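Local coordinates for protein quinone oxidoreductase (PDB 1IZ0) that binds NADPH and probably uses it to reduce quinones, at residues 60-65 against 106-111; 130-135 against 175-180; 287-292 against 296-301. One frame throughout, in Å; residues are numbered along the deposited sequence.

Contact 1 of 3, residues 60-65 against 106-111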
loop_
_atom_site.group_PDB
_atom_site.type_symbol
_atom_site.label_atom_id
_atom_site.label_comp_id
_atom_site.label_asym_id
_atom_site.label_seq_id
_atom_site.Cartn_x
_atom_site.Cartn_y
_atom_site.Cartn_z
ATOM N N GLY A 60 -8.050 -1.182 -11.524
ATOM C CA GLY A 60 -7.332 -2.326 -10.978
ATOM C C GLY A 60 -5.875 -2.350 -11.408
ATOM O O GLY A 60 -5.576 -2.455 -12.599
HETATM N N MSE A 61 -4.966 -2.269 -10.442
HETATM C CA MSE A 61 -3.537 -2.254 -10.735
HETATM C C MSE A 61 -2.761 -3.333 -10.002
HETATM O O MSE A 61 -1.638 -3.654 -10.378
HETATM C CB MSE A 61 -2.930 -0.907 -10.346
HETATM C CG MSE A 61 -3.617 0.308 -10.936
HETATM SE SE MSE A 61 -2.667 1.926 -10.455
HETATM C CE MSE A 61 -2.529 1.606 -8.544
ATOM N N GLU A 62 -3.353 -3.873 -8.943
ATOM C CA GLU A 62 -2.704 -4.898 -8.134
ATOM C C GLU A 62 -3.418 -6.219 -8.378
ATOM O O GLU A 62 -4.485 -6.474 -7.825
ATOM C CB GLU A 62 -2.781 -4.493 -6.667
ATOM C CG GLU A 62 -1.836 -5.236 -5.761
ATOM C CD GLU A 62 -1.661 -4.526 -4.432
ATOM O OE1 GLU A 62 -2.473 -3.623 -4.129
ATOM O OE2 GLU A 62 -0.716 -4.874 -3.692
ATOM N N VAL A 63 -2.805 -7.060 -9.200
ATOM C CA VAL A 63 -3.398 -8.325 -9.587
ATOM C C VAL A 63 -2.673 -9.584 -9.129
ATOM O O VAL A 63 -1.462 -9.581 -8.904
ATOM C CB VAL A 63 -3.549 -8.357 -11.133
ATOM C CG1 VAL A 63 -3.772 -9.764 -11.628
ATOM C CG2 VAL A 63 -4.714 -7.481 -11.543
ATOM N N VAL A 64 -3.447 -10.654 -8.984
ATOM C CA VAL A 64 -2.940 -11.968 -8.607
ATOM C C VAL A 64 -3.632 -12.955 -9.545
ATOM O O VAL A 64 -4.853 -12.903 -9.722
ATOM C CB VAL A 64 -3.281 -12.316 -7.152
ATOM C CG1 VAL A 64 -2.948 -13.772 -6.870
ATOM C CG2 VAL A 64 -2.487 -11.422 -6.219
ATOM N N GLY A 65 -2.858 -13.838 -10.166
ATOM C CA GLY A 65 -3.463 -14.783 -11.084
ATOM C C GLY A 65 -2.571 -15.921 -11.532
ATOM O O GLY A 65 -1.430 -16.054 -11.086
ATOM N N ALA A 106 -3.000 -8.472 -1.362
ATOM C CA ALA A 106 -2.820 -7.401 -0.389
ATOM C C ALA A 106 -1.349 -7.125 -0.099
ATOM O O ALA A 106 -1.027 -6.337 0.794
ATOM C CB ALA A 106 -3.531 -7.766 0.907
ATOM N N PHE A 107 -0.461 -7.749 -0.862
ATOM C CA PHE A 107 0.968 -7.587 -0.634
ATOM C C PHE A 107 1.790 -6.553 -1.422
ATOM O O PHE A 107 2.407 -5.670 -0.825
ATOM C CB PHE A 107 1.650 -8.960 -0.758
ATOM C CG PHE A 107 3.154 -8.893 -0.868
ATOM C CD1 PHE A 107 3.778 -8.983 -2.104
ATOM C CD2 PHE A 107 3.939 -8.719 0.267
ATOM C CE1 PHE A 107 5.170 -8.901 -2.214
ATOM C CE2 PHE A 107 5.329 -8.635 0.172
ATOM C CZ PHE A 107 5.946 -8.726 -1.073
ATOM N N PRO A 108 1.811 -6.645 -2.762
ATOM C CA PRO A 108 2.586 -5.723 -3.611
ATOM C C PRO A 108 2.688 -4.250 -3.226
ATOM O O PRO A 108 3.743 -3.774 -2.790
ATOM C CB PRO A 108 1.962 -5.915 -4.993
ATOM C CG PRO A 108 1.526 -7.343 -4.962
ATOM C CD PRO A 108 0.899 -7.459 -3.589
ATOM N N VAL A 109 1.604 -3.513 -3.404
ATOM C CA VAL A 109 1.626 -2.086 -3.098
ATOM C C VAL A 109 1.986 -1.728 -1.657
ATOM O O VAL A 109 2.904 -0.946 -1.427
ATOM C CB VAL A 109 0.278 -1.435 -3.443
ATOM C CG1 VAL A 109 0.293 0.039 -3.047
ATOM C CG2 VAL A 109 0.005 -1.595 -4.931
ATOM N N SER A 110 1.277 -2.304 -0.693
ATOM C CA SER A 110 1.511 -1.988 0.720
ATOM C C SER A 110 2.926 -2.271 1.212
ATOM O O SER A 110 3.591 -1.389 1.764
ATOM C CB SER A 110 0.515 -2.751 1.604
ATOM O OG SER A 110 -0.821 -2.518 1.185
ATOM N N PHE A 111 3.393 -3.498 1.014
ATOM C CA PHE A 111 4.719 -3.865 1.481
ATOM C C PHE A 111 5.865 -3.199 0.744
ATOM O O PHE A 111 6.880 -2.852 1.359
ATOM C CB PHE A 111 4.852 -5.389 1.472
ATOM C CG PHE A 111 4.023 -6.044 2.532
ATOM C CD1 PHE A 111 4.606 -6.500 3.709
ATOM C CD2 PHE A 111 2.637 -6.111 2.400
ATOM C CE1 PHE A 111 3.822 -7.005 4.743
ATOM C CE2 PHE A 111 1.843 -6.612 3.424
ATOM C CZ PHE A 111 2.435 -7.058 4.600
HETATM O O HOH W 1 -0.835 -4.178 -1.118
#
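Glu62 OE2 is gripped from two directions. Val109 N donates to Glu62 OE2 over 2.7 Å with an N-H...O angle of 157°, reaching it from above the carboxylate plane (53° out of it). Water 1 also donates to Glu62 OE2; the same water accepts from Ser110 N and makes a weak bond to Ala106 O. The carboxylate therefore meets two successive backbone N-H groups near the N-terminal end of helix 108-120, one directly and one through solvent, a placement in which the helix end would be expected to stabilise negative charge. The other oxygen, Glu62 OE1, lies 3.3 Å from Val109 CG2 and forms a salt bridge with Lys297, so both oxygens are engaged. With CG anti to the backbone N (chi1 -164°) and the chain extended beyond it, Glu62 spans the gap between strand and helix, and its CG passes Pro108 CB at 3.9 Å while Pro108 CD comes to 3.0 Å from OE2. Replacing Glu62 by an alanine would probably leave Val109 N without its acceptor, Lys297 without its carboxylate mate and water 1 without one of its anchors. Leu75 of strand 70-75 packs on Glu62, Pro108 and Val109. Strand 62-67 pairs with strands 27-37 and 70-75, while the side chains of Ser110 and Phe111 pack on helix 137-148.

Contact 2 of 3, residues 130-135 against 175-180. With SO4 (sulfate ion), chain B.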
loop_
_atom_site.group_PDB
_atom_site.type_symbol
_atom_site.label_atom_id
_atom_site.label_comp_id
_atom_site.label_asym_id
_atom_site.label_seq_id
_atom_site.Cartn_x
_atom_site.Cartn_y
_atom_site.Cartn_z
ATOM N N LEU A 130 6.703 6.209 13.721
ATOM C CA LEU A 130 5.271 6.378 13.904
ATOM C C LEU A 130 4.563 5.909 12.634
ATOM O O LEU A 130 4.906 6.338 11.530
ATOM C CB LEU A 130 4.956 7.852 14.183
ATOM C CG LEU A 130 3.513 8.354 14.329
ATOM C CD1 LEU A 130 2.916 8.562 12.965
ATOM C CD2 LEU A 130 2.681 7.378 15.152
ATOM N N VAL A 131 3.601 5.007 12.791
ATOM C CA VAL A 131 2.825 4.504 11.661
ATOM C C VAL A 131 1.379 4.947 11.864
ATOM O O VAL A 131 0.772 4.636 12.890
ATOM C CB VAL A 131 2.860 2.963 11.575
ATOM C CG1 VAL A 131 1.948 2.480 10.440
ATOM C CG2 VAL A 131 4.288 2.491 11.345
ATOM N N GLN A 132 0.831 5.672 10.892
ATOM C CA GLN A 132 -0.538 6.157 11.002
ATOM C C GLN A 132 -1.503 5.203 10.314
ATOM O O GLN A 132 -1.074 4.268 9.634
ATOM C CB GLN A 132 -0.643 7.555 10.394
ATOM C CG GLN A 132 0.291 8.566 11.036
ATOM C CD GLN A 132 0.227 9.917 10.357
ATOM O OE1 GLN A 132 0.061 10.001 9.140
ATOM N NE2 GLN A 132 0.369 10.983 11.136
ATOM N N ALA A 133 -2.804 5.436 10.492
ATOM C CA ALA A 133 -3.816 4.568 9.895
ATOM C C ALA A 133 -3.270 3.149 10.019
ATOM O O ALA A 133 -3.346 2.345 9.081
ATOM C CB ALA A 133 -4.023 4.940 8.418
ATOM N N ALA A 134 -2.727 2.856 11.199
ATOM C CA ALA A 134 -2.090 1.571 11.490
ATOM C C ALA A 134 -2.938 0.306 11.391
ATOM O O ALA A 134 -2.413 -0.798 11.528
ATOM C CB ALA A 134 -1.427 1.636 12.857
ATOM N N ALA A 135 -4.240 0.450 11.161
ATOM C CA ALA A 135 -5.108 -0.719 11.041
ATOM C C ALA A 135 -5.531 -0.899 9.585
ATOM O O ALA A 135 -6.346 -1.762 9.271
ATOM C CB ALA A 135 -6.336 -0.559 11.933
ATOM N N ALA A 175 -1.851 4.049 19.703
ATOM C CA ALA A 175 -2.578 5.180 20.265
ATOM C C ALA A 175 -3.499 5.892 19.285
ATOM O O ALA A 175 -3.315 5.814 18.076
ATOM C CB ALA A 175 -1.585 6.172 20.847
ATOM N N THR A 176 -4.502 6.589 19.814
ATOM C CA THR A 176 -5.414 7.334 18.961
ATOM C C THR A 176 -4.656 8.596 18.567
ATOM O O THR A 176 -3.714 9.000 19.254
ATOM C CB THR A 176 -6.696 7.729 19.706
ATOM O OG1 THR A 176 -6.349 8.499 20.859
ATOM C CG2 THR A 176 -7.476 6.489 20.137
ATOM N N TYR A 177 -5.052 9.218 17.466
ATOM C CA TYR A 177 -4.359 10.414 17.015
ATOM C C TYR A 177 -4.243 11.491 18.088
ATOM O O TYR A 177 -3.211 12.148 18.208
ATOM C CB TYR A 177 -5.043 10.975 15.762
ATOM C CG TYR A 177 -4.961 10.034 14.578
ATOM C CD1 TYR A 177 -3.737 9.503 14.174
ATOM C CD2 TYR A 177 -6.105 9.664 13.866
ATOM C CE1 TYR A 177 -3.648 8.628 13.094
ATOM C CE2 TYR A 177 -6.028 8.783 12.784
ATOM C CZ TYR A 177 -4.797 8.268 12.403
ATOM O OH TYR A 177 -4.705 7.388 11.337
ATOM N N ALA A 178 -5.287 11.662 18.887
ATOM C CA ALA A 178 -5.277 12.683 19.928
ATOM C C ALA A 178 -4.177 12.469 20.970
ATOM O O ALA A 178 -3.653 13.436 21.536
ATOM C CB ALA A 178 -6.643 12.737 20.616
ATOM N N GLU A 179 -3.823 11.213 21.226
ATOM C CA GLU A 179 -2.799 10.923 22.227
ATOM C C GLU A 179 -1.379 10.723 21.696
ATOM O O GLU A 179 -0.447 10.554 22.479
ATOM C CB GLU A 179 -3.225 9.718 23.076
ATOM C CG GLU A 179 -3.949 8.627 22.306
ATOM C CD GLU A 179 -4.681 7.649 23.219
ATOM O OE1 GLU A 179 -5.344 8.118 24.169
ATOM O OE2 GLU A 179 -4.606 6.420 22.982
ATOM N N VAL A 180 -1.208 10.764 20.377
ATOM C CA VAL A 180 0.115 10.595 19.782
ATOM C C VAL A 180 1.140 11.613 20.306
ATOM O O VAL A 180 2.286 11.257 20.603
ATOM C CB VAL A 180 0.048 10.683 18.227
ATOM C CG1 VAL A 180 1.442 10.970 17.641
ATOM C CG2 VAL A 180 -0.470 9.361 17.662
HETATM S S SO4 B . -7.835 5.793 10.416
HETATM O O1 SO4 B . -7.590 4.631 9.304
HETATM O O2 SO4 B . -7.351 5.232 11.663
HETATM O O3 SO4 B . -7.203 6.886 10.067
HETATM O O4 SO4 B . -9.273 5.887 10.465
#
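Leu130 and Val180 stand 8.9 Å apart between CA atoms, and Gln132 and Tyr177 8.3 Å, spacings too wide for neighbouring strands. Strand 152-157 lies between strands 128-131 and 173-176 in the parallel sheet, so the contact is not strand pairing. Leu130, on strand 128-131, brings CD2 to 4.5 Å from CG2 of Val180, at the start of helix 180-186, a light apolar touch. The firmer link is polar: Ala133 N donates to Tyr177 OH over 2.9 Å, although the N-H...O angle of 140° shows a bent bond. Tyr177 OH in turn donates to sulfate O3 at 2.8 Å, the anion oxygen lying in the ring plane at its edge. The hydroxyl thus relays between a backbone N-H and the anion. Tyr177 CG stands anti to the carbonyl carbon (chi1 -64°), which carries the ring across to the loop after strand 128-131. Gln132 CB packs at the same ring's edge, 4.2 Å from Tyr177 CE1; its amide is fixed by Glu195 and the backbone of Val196 and Arg197, and Arg197 makes a cation-pi contact with the ring. Ser158 and Lys162 complete the sulfate site. As these two and Tyr177 bind NADPH in a structure of this protein, the sulfate is consistent with a phosphate position of the cofactor, in a Rossmann fold with strand order 3-2-1-4-5-6.

Contact 3 of 3, residues 287-292 against 296-301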
loop_
_atom_site.group_PDB
_atom_site.type_symbol
_atom_site.label_atom_id
_atom_site.label_comp_id
_atom_site.label_asym_id
_atom_site.label_seq_id
_atom_site.Cartn_x
_atom_site.Cartn_y
_atom_site.Cartn_z
ATOM N N ARG A 287 -16.256 1.596 -2.708
ATOM C CA ARG A 287 -16.782 2.421 -1.621
ATOM C C ARG A 287 -16.117 2.014 -0.309
ATOM O O ARG A 287 -15.904 2.848 0.570
ATOM C CB ARG A 287 -18.306 2.270 -1.498
ATOM C CG ARG A 287 -19.107 2.937 -2.625
ATOM C CD ARG A 287 -20.618 2.905 -2.352
ATOM N NE ARG A 287 -21.319 1.885 -3.137
ATOM C CZ ARG A 287 -21.884 0.797 -2.620
ATOM N NH1 ARG A 287 -21.835 0.580 -1.309
ATOM N NH2 ARG A 287 -22.493 -0.078 -3.411
ATOM N N ALA A 288 -15.785 0.729 -0.184
ATOM C CA ALA A 288 -15.136 0.229 1.018
ATOM C C ALA A 288 -13.788 0.916 1.216
ATOM O O ALA A 288 -13.277 0.989 2.334
ATOM C CB ALA A 288 -14.950 -1.269 0.922
ATOM N N LEU A 289 -13.210 1.410 0.124
ATOM C CA LEU A 289 -11.936 2.114 0.186
ATOM C C LEU A 289 -12.150 3.423 0.933
ATOM O O LEU A 289 -11.225 3.968 1.530
ATOM C CB LEU A 289 -11.420 2.422 -1.226
ATOM C CG LEU A 289 -10.958 1.240 -2.082
ATOM C CD1 LEU A 289 -10.822 1.678 -3.543
ATOM C CD2 LEU A 289 -9.633 0.703 -1.535
ATOM N N LEU A 290 -13.382 3.922 0.895
ATOM C CA LEU A 290 -13.727 5.175 1.553
ATOM C C LEU A 290 -14.243 4.971 2.975
ATOM O O LEU A 290 -14.324 5.918 3.754
ATOM C CB LEU A 290 -14.772 5.924 0.725
ATOM C CG LEU A 290 -14.430 6.102 -0.758
ATOM C CD1 LEU A 290 -15.484 6.975 -1.429
ATOM C CD2 LEU A 290 -13.058 6.737 -0.892
ATOM N N ASP A 291 -14.599 3.739 3.315
ATOM C CA ASP A 291 -15.091 3.458 4.655
ATOM C C ASP A 291 -13.927 3.329 5.631
ATOM O O ASP A 291 -13.263 2.296 5.686
ATOM C CB ASP A 291 -15.923 2.175 4.661
ATOM C CG ASP A 291 -16.230 1.691 6.061
ATOM O OD1 ASP A 291 -16.265 2.533 6.986
ATOM O OD2 ASP A 291 -16.447 0.472 6.236
ATOM N N ARG A 292 -13.684 4.385 6.398
ATOM C CA ARG A 292 -12.597 4.390 7.367
ATOM C C ARG A 292 -12.730 3.210 8.328
ATOM O O ARG A 292 -11.740 2.746 8.899
ATOM C CB ARG A 292 -12.597 5.712 8.145
ATOM N N GLY A 296 -7.468 -3.450 7.053
ATOM C CA GLY A 296 -6.794 -4.292 6.090
ATOM C C GLY A 296 -7.071 -3.890 4.655
ATOM O O GLY A 296 -7.634 -2.830 4.387
ATOM N N LYS A 297 -6.683 -4.768 3.736
ATOM C CA LYS A 297 -6.825 -4.556 2.303
ATOM C C LYS A 297 -8.189 -4.917 1.731
ATOM O O LYS A 297 -8.749 -5.962 2.068
ATOM C CB LYS A 297 -5.778 -5.398 1.572
ATOM C CG LYS A 297 -5.656 -5.107 0.094
ATOM C CD LYS A 297 -4.714 -3.933 -0.128
ATOM C CE LYS A 297 -4.297 -3.829 -1.585
ATOM N NZ LYS A 297 -3.247 -2.792 -1.743
ATOM N N VAL A 298 -8.709 -4.065 0.848
ATOM C CA VAL A 298 -9.983 -4.338 0.187
ATOM C C VAL A 298 -9.612 -5.183 -1.019
ATOM O O VAL A 298 -8.802 -4.773 -1.842
ATOM C CB VAL A 298 -10.683 -3.056 -0.322
ATOM C CG1 VAL A 298 -11.932 -3.438 -1.116
ATOM C CG2 VAL A 298 -11.066 -2.156 0.850
ATOM N N VAL A 299 -10.204 -6.362 -1.126
ATOM C CA VAL A 299 -9.892 -7.262 -2.219
ATOM C C VAL A 299 -11.117 -7.728 -2.995
ATOM O O VAL A 299 -12.155 -8.026 -2.412
ATOM C CB VAL A 299 -9.161 -8.518 -1.682
ATOM C CG1 VAL A 299 -8.957 -9.537 -2.808
ATOM C CG2 VAL A 299 -7.826 -8.115 -1.062
ATOM N N VAL A 300 -10.984 -7.788 -4.316
ATOM C CA VAL A 300 -12.057 -8.275 -5.170
ATOM C C VAL A 300 -11.624 -9.674 -5.608
ATOM O O VAL A 300 -10.525 -9.862 -6.139
ATOM C CB VAL A 300 -12.266 -7.378 -6.408
ATOM C CG1 VAL A 300 -13.353 -7.966 -7.296
ATOM C CG2 VAL A 300 -12.668 -5.964 -5.964
ATOM N N ARG A 301 -12.485 -10.655 -5.364
ATOM C CA ARG A 301 -12.197 -12.045 -5.696
ATOM C C ARG A 301 -13.026 -12.481 -6.897
ATOM O O ARG A 301 -14.240 -12.272 -6.920
ATOM C CB ARG A 301 -12.557 -12.924 -4.498
ATOM C CG ARG A 301 -11.506 -13.914 -4.064
ATOM C CD ARG A 301 -11.211 -14.954 -5.120
ATOM N NE ARG A 301 -10.469 -16.072 -4.538
ATOM C CZ ARG A 301 -10.002 -17.099 -5.235
ATOM N NH1 ARG A 301 -10.193 -17.153 -6.545
ATOM N NH2 ARG A 301 -9.359 -18.079 -4.620
#
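Val298 CG2 makes the close part of this contact, fitting against two alkyl groups: Ala288 CB at 4.0 Å and Leu289 CD2 at 4.0 Å. Leu289 CD2 also reaches Val298 CB at 4.1 Å, so this methyl meets the branch point as well as CG2, the two side chains crossing at a slant. Val298 CG1 is anti to the backbone N (chi1 175°), which leaves CG2 anti to the carbonyl carbon and turned to the helix end. The backbones approach to 6.7 Å between the CA atoms of Leu289 and Val298, and only 121 Å² is buried over both sides, evidence of a small patch. Leu37 and Phe277 extend it, each touching Val298, with Leu37 also on Leu289 and Phe277 on Ala288. The rest of 287-292 behaves differently. Arg287, Leu290 and Asp291 are exposed and make no contact with 296-301, and the Arg292 side chain was not modelled beyond CB; in a structure of this protein Arg292 is a NADPH-binding residue. Asp291 instead bonds within the turn, its OD1 to Gly293 N. Topologically, helix 282-288 links the parallel strands 273-278 and 297-301 in a beta-alpha-beta unit, and the patch seats the helix end on the second strand. No hydrogen bond crosses between the segments, and the separations are ordinary van der Waals ones, so the chemistry implies apolar burial, with no directional bond across it.

In the fold
Contact 1 lies nearest the centre of the chain, about 8 Å between centres, against about 12 Å for contact 3 and 17 Å for contact 2. All three are largely buried, but contacts 2 and 3 border partly exposed or exposed residues. Contacts 1 and 3 reach the same mixed sheet and meet directly: besides the salt bridge, Ala106 CB packs 3.3 Å from Lys297 CB. Contact 2 belongs instead to the parallel nucleotide-binding sheet, joined to contact 3 by a probable hydrogen bond, Ala135 O to Gly296 N at 3.0 Å. Chemistry follows place. Contact 1 buries a charged group with polar partners, contact 3 is apolar, and contact 2 combines a slight apolar touch with an anion site.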